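Local coordinates for protein cellulose 1,4-beta-cellobiosidase (Thermobifida fusca, PDB 4JJJ) that probably hydrolyses cellulose to cellobiose through its glycoside hydrolase family 48 catalytic domain, the part of the longer protein present in this chain, at residues 82-87 against 144-149; 90-95 against 215-220; 150-155 against 167-172; 159-164 against 190-195. The protein carries 1 engineered substitution. All coordinates share one frame; numbering follows the deposited sequence.

Contact 1 (82-87 against 144-149). With BGC (beta-D-glucopyranose), chain D.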
loop_
_atom_site.group_PDB
_atom_site.type_symbol
_atom_site.label_atom_id
_atom_site.label_comp_id
_atom_site.label_asym_id
_atom_site.label_seq_id
_atom_site.Cartn_x
_atom_site.Cartn_y
_atom_site.Cartn_z
ATOM N N THR A 82 13.096 -8.431 11.321
ATOM C CA THR A 82 14.483 -8.450 10.972
ATOM C C THR A 82 14.860 -7.603 9.787
ATOM O O THR A 82 15.911 -6.965 9.765
ATOM C CB THR A 82 14.996 -9.915 10.777
ATOM O OG1 THR A 82 14.701 -10.677 11.945
ATOM C CG2 THR A 82 16.415 -10.016 10.476
ATOM N N PHE A 83 13.943 -7.566 8.804
ATOM C CA PHE A 83 14.318 -7.078 7.485
ATOM C C PHE A 83 13.593 -5.817 7.012
ATOM O O PHE A 83 14.041 -5.206 6.092
ATOM C CB PHE A 83 14.264 -8.151 6.406
ATOM C CG PHE A 83 15.203 -9.276 6.663
ATOM C CD1 PHE A 83 16.571 -9.026 6.694
ATOM C CD2 PHE A 83 14.713 -10.553 6.901
ATOM C CE1 PHE A 83 17.476 -10.086 6.936
ATOM C CE2 PHE A 83 15.579 -11.626 7.095
ATOM C CZ PHE A 83 16.920 -11.365 7.140
ATOM N N ILE A 84 12.425 -5.514 7.544
ATOM C CA ILE A 84 11.645 -4.403 6.998
ATOM C C ILE A 84 11.093 -3.401 8.030
ATOM O O ILE A 84 10.677 -2.352 7.611
ATOM C CB ILE A 84 10.543 -4.890 6.052
ATOM C CG1 ILE A 84 10.207 -3.826 4.985
ATOM C CG2 ILE A 84 9.323 -5.385 6.796
ATOM C CD1 ILE A 84 9.311 -4.345 3.857
ATOM N N ILE A 85 11.110 -3.733 9.318
ATOM C CA ILE A 85 10.839 -2.746 10.359
ATOM C C ILE A 85 12.235 -2.232 10.721
ATOM O O ILE A 85 13.001 -2.973 11.269
ATOM C CB ILE A 85 10.141 -3.344 11.575
ATOM C CG1 ILE A 85 8.761 -3.887 11.129
ATOM C CG2 ILE A 85 10.020 -2.260 12.631
ATOM C CD1 ILE A 85 7.905 -4.446 12.226
ATOM N N PRO A 86 12.578 -0.990 10.393
ATOM C CA PRO A 86 13.925 -0.534 10.620
ATOM C C PRO A 86 14.392 -0.785 12.031
ATOM O O PRO A 86 13.673 -0.426 13.001
ATOM C CB PRO A 86 13.812 0.981 10.268
ATOM C CG PRO A 86 12.699 1.034 9.199
ATOM C CD PRO A 86 11.713 0.042 9.775
ATOM N N GLY A 87 15.624 -1.346 12.138
ATOM C CA GLY A 87 16.154 -1.535 13.477
ATOM C C GLY A 87 16.888 -0.315 13.959
ATOM O O GLY A 87 16.959 0.646 13.274
ATOM N N TYR A 144 7.812 1.519 15.331
ATOM C CA TYR A 144 7.554 0.155 15.012
ATOM C C TYR A 144 6.464 0.089 13.889
ATOM O O TYR A 144 5.303 0.009 14.175
ATOM C CB TYR A 144 7.086 -0.609 16.237
ATOM C CG TYR A 144 6.970 -2.098 16.045
ATOM C CD1 TYR A 144 5.791 -2.721 15.770
ATOM C CD2 TYR A 144 8.089 -2.893 16.178
ATOM C CE1 TYR A 144 5.726 -4.072 15.661
ATOM C CE2 TYR A 144 8.069 -4.242 16.058
ATOM C CZ TYR A 144 6.857 -4.853 15.799
ATOM O OH TYR A 144 6.807 -6.262 15.748
ATOM N N GLY A 145 6.964 0.171 12.681
ATOM C CA GLY A 145 6.154 0.197 11.447
ATOM C C GLY A 145 6.998 -0.277 10.334
ATOM O O GLY A 145 8.202 -0.089 10.385
ATOM N N MET A 146 6.402 -0.974 9.348
ATOM C CA MET A 146 7.215 -1.396 8.181
ATOM C C MET A 146 7.594 -0.236 7.294
ATOM O O MET A 146 6.741 0.596 6.943
ATOM C CB MET A 146 6.508 -2.476 7.390
ATOM C CG MET A 146 6.199 -3.740 8.156
ATOM S SD MET A 146 5.645 -5.092 7.070
ATOM C CE MET A 146 3.911 -4.917 7.234
ATOM N N HIS A 147 8.827 -0.218 6.776
ATOM C CA HIS A 147 9.149 0.588 5.610
ATOM C C HIS A 147 8.564 -0.087 4.364
ATOM O O HIS A 147 8.334 -1.288 4.336
ATOM C CB HIS A 147 10.646 0.760 5.484
ATOM C CG HIS A 147 11.077 1.476 4.245
ATOM N ND1 HIS A 147 10.785 2.787 3.989
ATOM C CD2 HIS A 147 11.732 1.027 3.139
ATOM C CE1 HIS A 147 11.239 3.142 2.817
ATOM N NE2 HIS A 147 11.842 2.104 2.276
ATOM N N TRP A 148 8.278 0.690 3.311
ATOM C CA TRP A 148 7.431 0.122 2.264
ATOM C C TRP A 148 8.131 -0.750 1.227
ATOM O O TRP A 148 7.436 -1.545 0.578
ATOM C CB TRP A 148 6.606 1.229 1.564
ATOM C CG TRP A 148 7.219 1.840 0.332
ATOM C CD1 TRP A 148 8.155 2.864 0.237
ATOM C CD2 TRP A 148 6.922 1.478 -1.039
ATOM N NE1 TRP A 148 8.406 3.108 -1.067
ATOM C CE2 TRP A 148 7.704 2.284 -1.880
ATOM C CE3 TRP A 148 6.083 0.518 -1.629
ATOM C CZ2 TRP A 148 7.603 2.214 -3.267
ATOM C CZ3 TRP A 148 5.985 0.452 -3.029
ATOM C CH2 TRP A 148 6.747 1.306 -3.832
ATOM N N LEU A 149 9.403 -0.525 1.016
ATOM C CA LEU A 149 10.103 -1.065 -0.199
ATOM C C LEU A 149 11.526 -1.467 0.151
ATOM O O LEU A 149 12.336 -0.704 0.780
ATOM C CB LEU A 149 10.267 0.007 -1.277
ATOM C CG LEU A 149 10.676 -0.427 -2.665
ATOM C CD1 LEU A 149 9.712 -1.353 -3.344
ATOM C CD2 LEU A 149 11.019 0.813 -3.434
HETATM C C2 BGC D . 2.687 3.906 -2.943
HETATM C C3 BGC D . 3.790 4.965 -2.930
HETATM C C4 BGC D . 4.155 5.267 -1.513
HETATM C C5 BGC D . 4.547 4.062 -0.701
HETATM C C6 BGC D . 4.885 4.358 0.755
HETATM C C1 BGC D . 3.109 2.787 -2.034
HETATM O O1 BGC D . 2.050 1.819 -1.952
HETATM O O2 BGC D . 2.374 3.417 -4.265
HETATM O O3 BGC D . 3.228 6.149 -3.552
HETATM O O4 BGC D . 5.404 6.028 -1.678
HETATM O O5 BGC D . 3.422 3.166 -0.712
HETATM O O6 BGC D . 3.752 5.044 1.362
#
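In the (alpha/alpha)6 catalytic domain, Ile84, Ile85 and Pro86, just beyond helix 71-83, meet Tyr144 to His147 of the loop that runs into strand 149-151 beside the glucan-binding pocket. One backbone bond joins them: His147 N donates to Ile84 O at 2.9 Å, with an N-H...O angle of 159°. The two branches of Ile84 meet different partners. Its CG2 lies 3.7 Å from Met146 SD, whereas CG1 and CD1 both close on His147 O. Ile85 turns the other way; with CG1 anti to its carbonyl carbon (chi1 -63°) and the chain extended, CD1 is carried over one face of the Tyr144 ring, 3.9 Å from the centroid in a CH-pi contact. The ring is steadied at its phenol end, where OH bonds to Trp77 and to Glu81, a zinc ligand. Ile85 CG1 also rests on Met146 CG at 3.9 Å. Between these groups Gly145 O is buried without a hydrogen-bond partner, and Pro86 CD sits 3.6 Å from it. At the far end of the loop Trp148 forms a sugar platform: glucose C5 stands 3.5 Å above the indole plane, and Leu149 CB backs the opposite face.

Contact 2 (90-95 against 215-220). With BGC (beta-D-glucopyranose), chain B.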
loop_
_atom_site.group_PDB
_atom_site.type_symbol
_atom_site.label_atom_id
_atom_site.label_comp_id
_atom_site.label_asym_id
_atom_site.label_seq_id
_atom_site.Cartn_x
_atom_site.Cartn_y
_atom_site.Cartn_z
ATOM N N ASP A 90 19.288 1.120 11.567
ATOM C CA ASP A 90 18.632 1.722 10.423
ATOM C C ASP A 90 17.949 3.072 10.730
ATOM O O ASP A 90 17.907 3.935 9.882
ATOM C CB ASP A 90 17.560 0.769 9.871
ATOM C CG ASP A 90 18.103 -0.651 9.564
ATOM O OD1 ASP A 90 18.956 -0.700 8.627
ATOM O OD2 ASP A 90 17.601 -1.626 10.162
ATOM N N GLN A 91 17.431 3.242 11.945
ATOM C CA GLN A 91 16.810 4.501 12.388
ATOM C C GLN A 91 17.425 4.949 13.718
ATOM O O GLN A 91 16.839 4.904 14.789
ATOM C CB GLN A 91 15.271 4.373 12.497
ATOM C CG GLN A 91 14.822 3.216 13.386
ATOM C CD GLN A 91 13.332 3.258 13.673
ATOM O OE1 GLN A 91 12.801 4.309 14.012
ATOM N NE2 GLN A 91 12.653 2.112 13.597
ATOM N N PRO A 92 18.705 5.412 13.647
ATOM C CA PRO A 92 19.475 5.536 14.927
ATOM C C PRO A 92 19.331 6.800 15.752
ATOM O O PRO A 92 19.710 6.774 16.962
ATOM C CB PRO A 92 20.927 5.445 14.392
ATOM C CG PRO A 92 20.885 6.000 13.005
ATOM C CD PRO A 92 19.566 5.375 12.471
ATOM N N THR A 93 18.721 7.857 15.188
ATOM C CA THR A 93 18.755 9.172 15.864
ATOM C C THR A 93 17.351 9.733 16.178
ATOM O O THR A 93 17.168 10.927 16.183
ATOM C CB THR A 93 19.588 10.140 15.047
ATOM O OG1 THR A 93 19.116 10.206 13.702
ATOM C CG2 THR A 93 21.019 9.775 15.045
ATOM N N ASN A 94 16.396 8.891 16.528
ATOM C CA ASN A 94 15.094 9.398 16.933
ATOM C C ASN A 94 15.167 10.228 18.244
ATOM O O ASN A 94 14.275 11.001 18.527
ATOM C CB ASN A 94 14.067 8.282 17.126
ATOM C CG ASN A 94 13.620 7.666 15.813
ATOM O OD1 ASN A 94 12.818 8.264 15.073
ATOM N ND2 ASN A 94 14.064 6.472 15.575
ATOM N N SER A 95 16.220 10.099 19.024
ATOM C CA SER A 95 16.299 10.930 20.283
ATOM C C SER A 95 16.323 12.399 20.023
ATOM O O SER A 95 16.005 13.205 20.938
ATOM C CB SER A 95 17.529 10.560 21.138
ATOM O OG SER A 95 18.712 10.944 20.462
ATOM N N LYS A 215 24.178 13.815 5.728
ATOM C CA LYS A 215 23.903 12.349 5.624
ATOM C C LYS A 215 22.735 12.037 6.552
ATOM O O LYS A 215 22.675 12.583 7.676
ATOM C CB LYS A 215 25.137 11.584 6.039
ATOM C CG LYS A 215 26.306 11.858 5.103
ATOM C CD LYS A 215 27.518 11.121 5.529
ATOM C CE LYS A 215 28.711 11.390 4.589
ATOM N NZ LYS A 215 29.867 10.546 5.006
ATOM N N GLN A 216 21.801 11.170 6.109
ATOM C CA GLN A 216 20.516 11.002 6.858
ATOM C C GLN A 216 19.805 9.755 6.351
ATOM O O GLN A 216 20.164 9.149 5.303
ATOM C CB GLN A 216 19.644 12.213 6.548
ATOM C CG GLN A 216 19.268 12.351 5.079
ATOM C CD GLN A 216 18.511 13.626 4.855
ATOM O OE1 GLN A 216 17.273 13.638 4.701
ATOM N NE2 GLN A 216 19.213 14.735 4.854
ATOM N N TRP A 217 18.851 9.350 7.167
ATOM C CA TRP A 217 17.976 8.205 6.855
ATOM C C TRP A 217 16.563 8.744 6.873
ATOM O O TRP A 217 16.211 9.692 7.571
ATOM C CB TRP A 217 18.168 7.144 7.959
ATOM C CG TRP A 217 18.068 7.593 9.391
ATOM C CD1 TRP A 217 19.016 8.101 10.163
ATOM C CD2 TRP A 217 16.850 7.675 10.138
ATOM N NE1 TRP A 217 18.529 8.478 11.386
ATOM C CE2 TRP A 217 17.171 8.213 11.407
ATOM C CE3 TRP A 217 15.528 7.313 9.851
ATOM C CZ2 TRP A 217 16.183 8.413 12.408
ATOM C CZ3 TRP A 217 14.551 7.514 10.833
ATOM C CH2 TRP A 217 14.870 8.064 12.076
ATOM N N ARG A 218 15.669 8.034 6.145
ATOM C CA ARG A 218 14.267 8.271 6.219
ATOM C C ARG A 218 13.522 7.015 5.694
ATOM O O ARG A 218 14.058 6.344 4.812
ATOM C CB ARG A 218 13.816 9.475 5.419
ATOM C CG ARG A 218 14.241 9.532 3.955
ATOM C CD ARG A 218 15.505 10.400 3.814
ATOM N NE ARG A 218 15.762 10.652 2.371
ATOM C CZ ARG A 218 16.534 9.927 1.583
ATOM N NH1 ARG A 218 17.183 8.861 2.056
ATOM N NH2 ARG A 218 16.605 10.265 0.340
ATOM N N TYR A 219 12.328 6.784 6.227
ATOM C CA TYR A 219 11.536 5.593 5.888
ATOM C C TYR A 219 10.115 6.082 5.659
ATOM O O TYR A 219 9.717 7.093 6.163
ATOM C CB TYR A 219 11.577 4.518 7.013
ATOM C CG TYR A 219 13.006 4.080 7.217
ATOM C CD1 TYR A 219 13.675 3.289 6.263
ATOM C CD2 TYR A 219 13.776 4.593 8.263
ATOM C CE1 TYR A 219 15.035 2.958 6.426
ATOM C CE2 TYR A 219 15.097 4.241 8.436
ATOM C CZ TYR A 219 15.754 3.472 7.462
ATOM O OH TYR A 219 17.143 3.160 7.487
ATOM N N THR A 220 9.339 5.287 4.943
ATOM C CA THR A 220 7.967 5.553 4.681
ATOM C C THR A 220 7.124 4.327 4.906
ATOM O O THR A 220 7.388 3.274 4.366
ATOM C CB THR A 220 7.704 5.970 3.273
ATOM O OG1 THR A 220 8.626 7.021 2.865
ATOM C CG2 THR A 220 6.274 6.498 3.137
HETATM C C2 BGC B . 7.093 7.433 -0.584
HETATM C C3 BGC B . 7.236 8.675 0.217
HETATM C C4 BGC B . 6.493 9.876 -0.394
HETATM C C5 BGC B . 5.054 9.378 -0.684
HETATM C C6 BGC B . 4.249 10.539 -1.252
HETATM C C1 BGC B . 5.619 7.152 -0.821
HETATM O O2 BGC B . 7.731 6.352 0.047
HETATM O O3 BGC B . 8.594 8.888 0.357
HETATM O O4 BGC B . 6.350 10.951 0.575
HETATM O O5 BGC B . 5.007 8.223 -1.517
HETATM O O6 BGC B . 4.653 10.699 -2.628
HETATM O O HOH W 1 19.103 1.372 6.827
#
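One face of the Trp217 indole is covered by the 90-95 loop: Gln91 CA stands over the six-membered ring, 3.7 Å from its centroid and 5° off the normal, and Pro92 CD over the five-membered ring, both as CH-pi contacts. At the indole edge NE1 donates to Thr93 OG1 (2.9 Å), which also bonds to Ser306 O, and Asn94 OD1 lies near CH2. The Tyr219 ring meets Asp90 O edge-on, and its OH donates to that oxygen at 2.6 Å from above the carbonyl plane. Trp217 and Tyr219 project from the same face of strand 216-220, which lies between strands 192-193 and 302-306 of an antiparallel sheet. A chi1 of 50° lays the indole against the loop. A leucine here would probably leave Thr93 OG1 without its indole donor and open a gap beneath Gln91 and Pro92. Water 1 donates to both Asp90 OD1 and Tyr219 OH; Asp90 OD2 bonds to Gly87 N. At the strand end Thr220 OG1 lies 3.0 Å from glucose O2.

Contact 3 (150-155 against 167-172). With ZN (zinc ion), chain C.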
loop_
_atom_site.group_PDB
_atom_site.type_symbol
_atom_site.label_atom_id
_atom_site.label_comp_id
_atom_site.label_asym_id
_atom_site.label_seq_id
_atom_site.Cartn_x
_atom_site.Cartn_y
_atom_site.Cartn_z
ATOM N N LEU A 150 11.841 -2.731 -0.192
ATOM C CA LEU A 150 13.207 -3.304 -0.122
ATOM C C LEU A 150 13.664 -3.733 -1.472
ATOM O O LEU A 150 12.856 -4.033 -2.362
ATOM C CB LEU A 150 13.260 -4.515 0.775
ATOM C CG LEU A 150 12.838 -4.326 2.248
ATOM C CD1 LEU A 150 12.739 -5.694 2.906
ATOM C CD2 LEU A 150 13.820 -3.456 3.016
ATOM N N ASP A 151 14.982 -3.821 -1.630
ATOM C CA ASP A 151 15.608 -4.433 -2.782
ATOM C C ASP A 151 16.206 -5.774 -2.329
ATOM O O ASP A 151 17.234 -5.750 -1.722
ATOM C CB ASP A 151 16.663 -3.507 -3.343
ATOM C CG ASP A 151 17.362 -4.036 -4.556
ATOM O OD1 ASP A 151 17.072 -5.155 -5.070
ATOM O OD2 ASP A 151 18.144 -3.214 -5.194
ATOM N N VAL A 152 15.472 -6.851 -2.542
ATOM C CA VAL A 152 15.808 -8.163 -1.926
ATOM C C VAL A 152 17.129 -8.796 -2.482
ATOM O O VAL A 152 17.884 -9.306 -1.709
ATOM C CB VAL A 152 14.615 -9.111 -2.079
ATOM C CG1 VAL A 152 14.958 -10.443 -1.319
ATOM C CG2 VAL A 152 13.373 -8.537 -1.462
ATOM N N ASP A 153 17.317 -8.729 -3.784
ATOM C CA ASP A 153 18.537 -9.263 -4.423
ATOM C C ASP A 153 19.595 -8.189 -4.610
ATOM O O ASP A 153 20.635 -8.447 -5.231
ATOM C CB ASP A 153 18.164 -9.879 -5.744
ATOM C CG ASP A 153 17.446 -11.255 -5.591
ATOM O OD1 ASP A 153 17.445 -11.793 -4.484
ATOM O OD2 ASP A 153 16.873 -11.652 -6.620
ATOM N N ASN A 154 19.378 -6.972 -4.143
ATOM C CA ASN A 154 20.353 -5.881 -4.353
ATOM C C ASN A 154 20.604 -5.624 -5.808
ATOM O O ASN A 154 21.726 -5.396 -6.242
ATOM C CB ASN A 154 21.680 -6.136 -3.583
ATOM C CG ASN A 154 22.381 -4.821 -3.164
ATOM O OD1 ASN A 154 21.734 -3.852 -2.757
ATOM N ND2 ASN A 154 23.740 -4.820 -3.148
ATOM N N VAL A 155 19.535 -5.632 -6.596
ATOM C CA VAL A 155 19.706 -5.384 -8.000
ATOM C C VAL A 155 20.193 -4.000 -8.281
ATOM O O VAL A 155 20.977 -3.817 -9.233
ATOM C CB VAL A 155 18.473 -5.755 -8.800
ATOM C CG1 VAL A 155 17.413 -4.761 -8.597
ATOM C CG2 VAL A 155 18.887 -5.989 -10.196
ATOM N N ASP A 167 24.046 -8.748 2.033
ATOM C CA ASP A 167 23.753 -9.558 3.187
ATOM C C ASP A 167 22.312 -9.439 3.705
ATOM O O ASP A 167 21.863 -10.351 4.398
ATOM C CB ASP A 167 24.764 -9.264 4.296
ATOM C CG ASP A 167 26.220 -9.540 3.836
ATOM O OD1 ASP A 167 26.595 -10.672 3.682
ATOM O OD2 ASP A 167 26.919 -8.578 3.563
ATOM N N ALA A 168 21.625 -8.343 3.423
ATOM C CA ALA A 168 20.226 -8.188 3.831
ATOM C C ALA A 168 19.579 -7.411 2.647
ATOM O O ALA A 168 20.277 -6.681 1.912
ATOM C CB ALA A 168 20.112 -7.384 5.063
ATOM N N PRO A 169 18.270 -7.528 2.462
ATOM C CA PRO A 169 17.620 -6.638 1.566
ATOM C C PRO A 169 17.954 -5.163 1.823
ATOM O O PRO A 169 17.997 -4.758 3.023
ATOM C CB PRO A 169 16.119 -6.913 1.882
ATOM C CG PRO A 169 16.057 -8.344 2.402
ATOM C CD PRO A 169 17.308 -8.384 3.203
ATOM N N ALA A 170 18.132 -4.339 0.787
ATOM C CA ALA A 170 18.411 -2.922 0.995
ATOM C C ALA A 170 17.140 -2.096 1.237
ATOM O O ALA A 170 16.157 -2.300 0.495
ATOM C CB ALA A 170 19.160 -2.349 -0.155
ATOM N N TYR A 171 17.190 -1.137 2.139
ATOM C CA TYR A 171 16.046 -0.191 2.280
ATOM C C TYR A 171 16.184 0.849 1.247
ATOM O O TYR A 171 17.177 1.577 1.217
ATOM C CB TYR A 171 16.093 0.440 3.703
ATOM C CG TYR A 171 15.653 -0.432 4.823
ATOM C CD1 TYR A 171 16.575 -1.233 5.545
ATOM C CD2 TYR A 171 14.333 -0.457 5.273
ATOM C CE1 TYR A 171 16.142 -2.024 6.629
ATOM C CE2 TYR A 171 13.909 -1.240 6.329
ATOM C CZ TYR A 171 14.819 -2.032 7.030
ATOM O OH TYR A 171 14.388 -2.801 8.124
ATOM N N ILE A 172 15.193 0.996 0.348
ATOM C CA ILE A 172 15.254 1.912 -0.727
ATOM C C ILE A 172 13.918 2.657 -0.851
ATOM O O ILE A 172 12.912 2.267 -0.235
ATOM C CB ILE A 172 15.526 1.178 -2.081
ATOM C CG1 ILE A 172 14.597 0.018 -2.359
ATOM C CG2 ILE A 172 16.977 0.656 -2.028
ATOM C CD1 ILE A 172 14.572 -0.316 -3.846
HETATM ZN ZN ZN C . 16.498 -11.647 -8.266
HETATM O O HOH W 2 16.902 -13.312 -9.583
HETATM O O HOH W 3 17.149 -9.984 -9.332
#
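Leu150 and Tyr171 lie side by side and point the same way, a non-hydrogen-bonded pair of two antiparallel strands. Leu150 CD2 sits over one face of the phenol ring, 3.9 Å from its centroid and 17° off the normal. The other methyl, CD1, slants across Pro169 and meets its CB at 3.7 Å, so the leucine fork is wedged between ring and proline. An alanine at Leu150 would probably uncover this face of Tyr171 and open a gap beside Pro169. Asp151 and Ala170, the next pair, face the other side of the sheet and exchange two backbone bonds: Asp151 N to Ala170 O (2.9 Å) and Ala170 N to Asp151 O (3.0 Å). Ile172 CD1 lies 3.8 Å from Asp151 CB. With CG anti to the backbone N (chi1 -179°), the Asp151 carboxylate turns back to its own loop, where OD1 accepts from Val155 N at 2.9 Å on its syn side, tilted out of the carboxylate plane, and OD2 binds Tyr156 N. Farther round that loop Asp153 OD2 joins His46 and two waters on a zinc ion, while OD1 makes a salt bridge with Arg22. Strand 149-151 runs between strands 47-49 and 170-173; Val152 and Pro169 pack against Phe24 and Val29 of strands 21-24 and 27-30.

Contact 4 (159-164 against 190-195). With CA (calcium ion), chain H.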
loop_
_atom_site.group_PDB
_atom_site.type_symbol
_atom_site.label_atom_id
_atom_site.label_comp_id
_atom_site.label_asym_id
_atom_site.label_seq_id
_atom_site.Cartn_x
_atom_site.Cartn_y
_atom_site.Cartn_z
ATOM N N GLY A 159 22.968 -1.741 -1.005
ATOM C CA GLY A 159 23.377 -2.308 0.286
ATOM C C GLY A 159 22.912 -1.588 1.501
ATOM O O GLY A 159 21.810 -1.014 1.491
ATOM N N PHE A 160 23.722 -1.587 2.554
ATOM C CA PHE A 160 23.340 -1.038 3.814
ATOM C C PHE A 160 24.037 0.296 3.930
ATOM O O PHE A 160 25.275 0.362 3.881
ATOM C CB PHE A 160 23.754 -1.913 4.991
ATOM C CG PHE A 160 23.637 -1.189 6.293
ATOM C CD1 PHE A 160 22.367 -0.935 6.873
ATOM C CD2 PHE A 160 24.771 -0.667 6.941
ATOM C CE1 PHE A 160 22.247 -0.239 8.037
ATOM C CE2 PHE A 160 24.615 0.044 8.124
ATOM C CZ PHE A 160 23.369 0.262 8.669
ATOM N N CYS A 161 23.287 1.368 4.093
ATOM C CA CYS A 161 23.841 2.757 4.071
ATOM C C CYS A 161 24.917 3.024 3.008
ATOM O O CYS A 161 25.891 3.784 3.206
ATOM C CB CYS A 161 24.283 3.177 5.469
ATOM S SG CYS A 161 22.951 3.328 6.709
ATOM N N GLY A 162 24.678 2.483 1.851
ATOM C CA GLY A 162 25.568 2.715 0.726
ATOM C C GLY A 162 26.665 1.711 0.565
ATOM O O GLY A 162 27.385 1.821 -0.455
ATOM N N ASP A 163 26.765 0.708 1.458
ATOM C CA ASP A 163 27.953 -0.248 1.387
ATOM C C ASP A 163 27.942 -1.260 0.225
ATOM O O ASP A 163 28.942 -1.988 -0.021
ATOM C CB ASP A 163 28.245 -0.836 2.782
ATOM C CG ASP A 163 27.308 -1.973 3.190
ATOM O OD1 ASP A 163 27.336 -2.348 4.410
ATOM O OD2 ASP A 163 26.464 -2.405 2.354
ATOM N N GLY A 164 26.837 -1.362 -0.538
ATOM C CA GLY A 164 26.814 -2.206 -1.678
ATOM C C GLY A 164 26.754 -3.673 -1.410
ATOM O O GLY A 164 26.760 -4.436 -2.368
ATOM N N PRO A 190 18.735 5.201 -1.966
ATOM C CA PRO A 190 18.817 4.498 -0.675
ATOM C C PRO A 190 18.036 5.296 0.412
ATOM O O PRO A 190 18.102 6.566 0.495
ATOM C CB PRO A 190 20.298 4.588 -0.316
ATOM C CG PRO A 190 20.778 5.799 -1.028
ATOM C CD PRO A 190 20.014 5.891 -2.308
ATOM N N SER A 191 17.314 4.573 1.258
ATOM C CA SER A 191 16.693 5.198 2.417
ATOM C C SER A 191 17.726 5.832 3.408
ATOM O O SER A 191 17.462 6.819 4.084
ATOM C CB SER A 191 15.864 4.171 3.177
ATOM O OG SER A 191 14.866 3.705 2.275
ATOM N N CYS A 192 18.872 5.181 3.525
ATOM C CA CYS A 192 19.978 5.671 4.335
ATOM C C CYS A 192 21.022 6.173 3.396
ATOM O O CYS A 192 21.667 5.333 2.743
ATOM C CB CYS A 192 20.487 4.546 5.176
ATOM S SG CYS A 192 21.784 5.088 6.369
ATOM N N ASP A 193 21.157 7.485 3.264
ATOM C CA ASP A 193 22.009 8.130 2.241
ATOM C C ASP A 193 23.231 8.770 2.973
ATOM O O ASP A 193 23.087 9.752 3.647
ATOM C CB ASP A 193 21.205 9.219 1.495
ATOM C CG ASP A 193 21.875 9.618 0.156
ATOM O OD1 ASP A 193 23.152 9.449 0.117
ATOM O OD2 ASP A 193 21.151 10.024 -0.725
ATOM N N ASP A 194 24.405 8.135 2.783
ATOM C CA ASP A 194 25.688 8.580 3.321
ATOM C C ASP A 194 26.526 9.156 2.204
ATOM O O ASP A 194 27.742 9.350 2.356
ATOM C CB ASP A 194 26.422 7.469 4.045
ATOM C CG ASP A 194 27.040 6.460 3.095
ATOM O OD1 ASP A 194 26.561 6.373 1.938
ATOM O OD2 ASP A 194 28.022 5.819 3.507
ATOM N N PHE A 195 25.898 9.448 1.085
ATOM C CA PHE A 195 26.491 10.046 -0.034
ATOM C C PHE A 195 27.461 9.144 -0.796
ATOM O O PHE A 195 28.163 9.662 -1.669
ATOM C CB PHE A 195 27.177 11.412 0.236
ATOM C CG PHE A 195 26.372 12.420 0.968
ATOM C CD1 PHE A 195 24.988 12.347 1.113
ATOM C CD2 PHE A 195 27.007 13.521 1.528
ATOM C CE1 PHE A 195 24.273 13.300 1.811
ATOM C CE2 PHE A 195 26.266 14.469 2.219
ATOM C CZ PHE A 195 24.897 14.408 2.292
HETATM CA CA CA H . 28.196 3.515 4.162
HETATM O O HOH W 4 27.347 1.600 5.382
HETATM O O HOH W 5 27.766 4.675 6.235
HETATM O O HOH W 6 28.940 2.995 2.272
HETATM O O HOH W 7 30.169 2.988 5.072
#
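Asp194 reaches from the end of strand 192-193 to the carbonyl of Cys161, and a calcium ion holds the two together. Its CG lies between the backbone N and carbonyl carbon (chi1 75°). Followed outward, CB stands 3.8 Å from Cys161 O and CG 2.9 Å from it, and the carboxylate then splits its duties. OD2 ligates calcium at 2.4 Å and is also close to Cys161 O, a fellow calcium ligand at 2.5 Å. OD1 lies 3.0 Å from Cys161 O, but both are acceptors and no hydrogen bond joins them; OD1 is bound instead by Thr196 OG1. Calcium, bound by both Cys161 O and Asp194 OD2, probably offsets the repulsion between these oxygens. Four waters bring the coordination to six; water 4 also donates to Phe160 O. The carbonyl is presented by a type I' turn from Phe160 to Asp163, closed by Asp163 N to Phe160 O at 2.9 Å. Gly162, at positive phi, suits the turn: a CB there would be jammed against the carbonyl O of Cys161 and also run into Asp194 OD1. Asp163 OD2 accepts from Phe160 N. The Cys161 and Cys192 SG atoms are 2.1 Å apart in a disulfide with chi3 88°, in the conformer of Cys161 described here. In that conformer turn and strand are joined by a disulfide as well as by a largely hydrated calcium site made from one main-chain carbonyl and one monodentate carboxylate.

How the contacts relate
From the N terminus, 82-87 opens contact 1 and 90-95 opens contact 2 before 144-149 closes the first, so these two cross. Contact 3 starts directly afterwards at 150-155; contact 4 opens at 159-164, before contact 3 closes at 167-172, and itself closes at 190-195, so contacts 3 and 4 also cross. Both lie within the long excursion that contact 2 ends at 215-220. His147 joins three of them, through NE2 to Ile172 O and ND1 to Thr220 N. Tyr171 O to Ser191 N, then Asp193 N to Gln216 O, carry the connection from the sheet of strands 149-151 and 170-173 to that of strands 192-193 and 216-220.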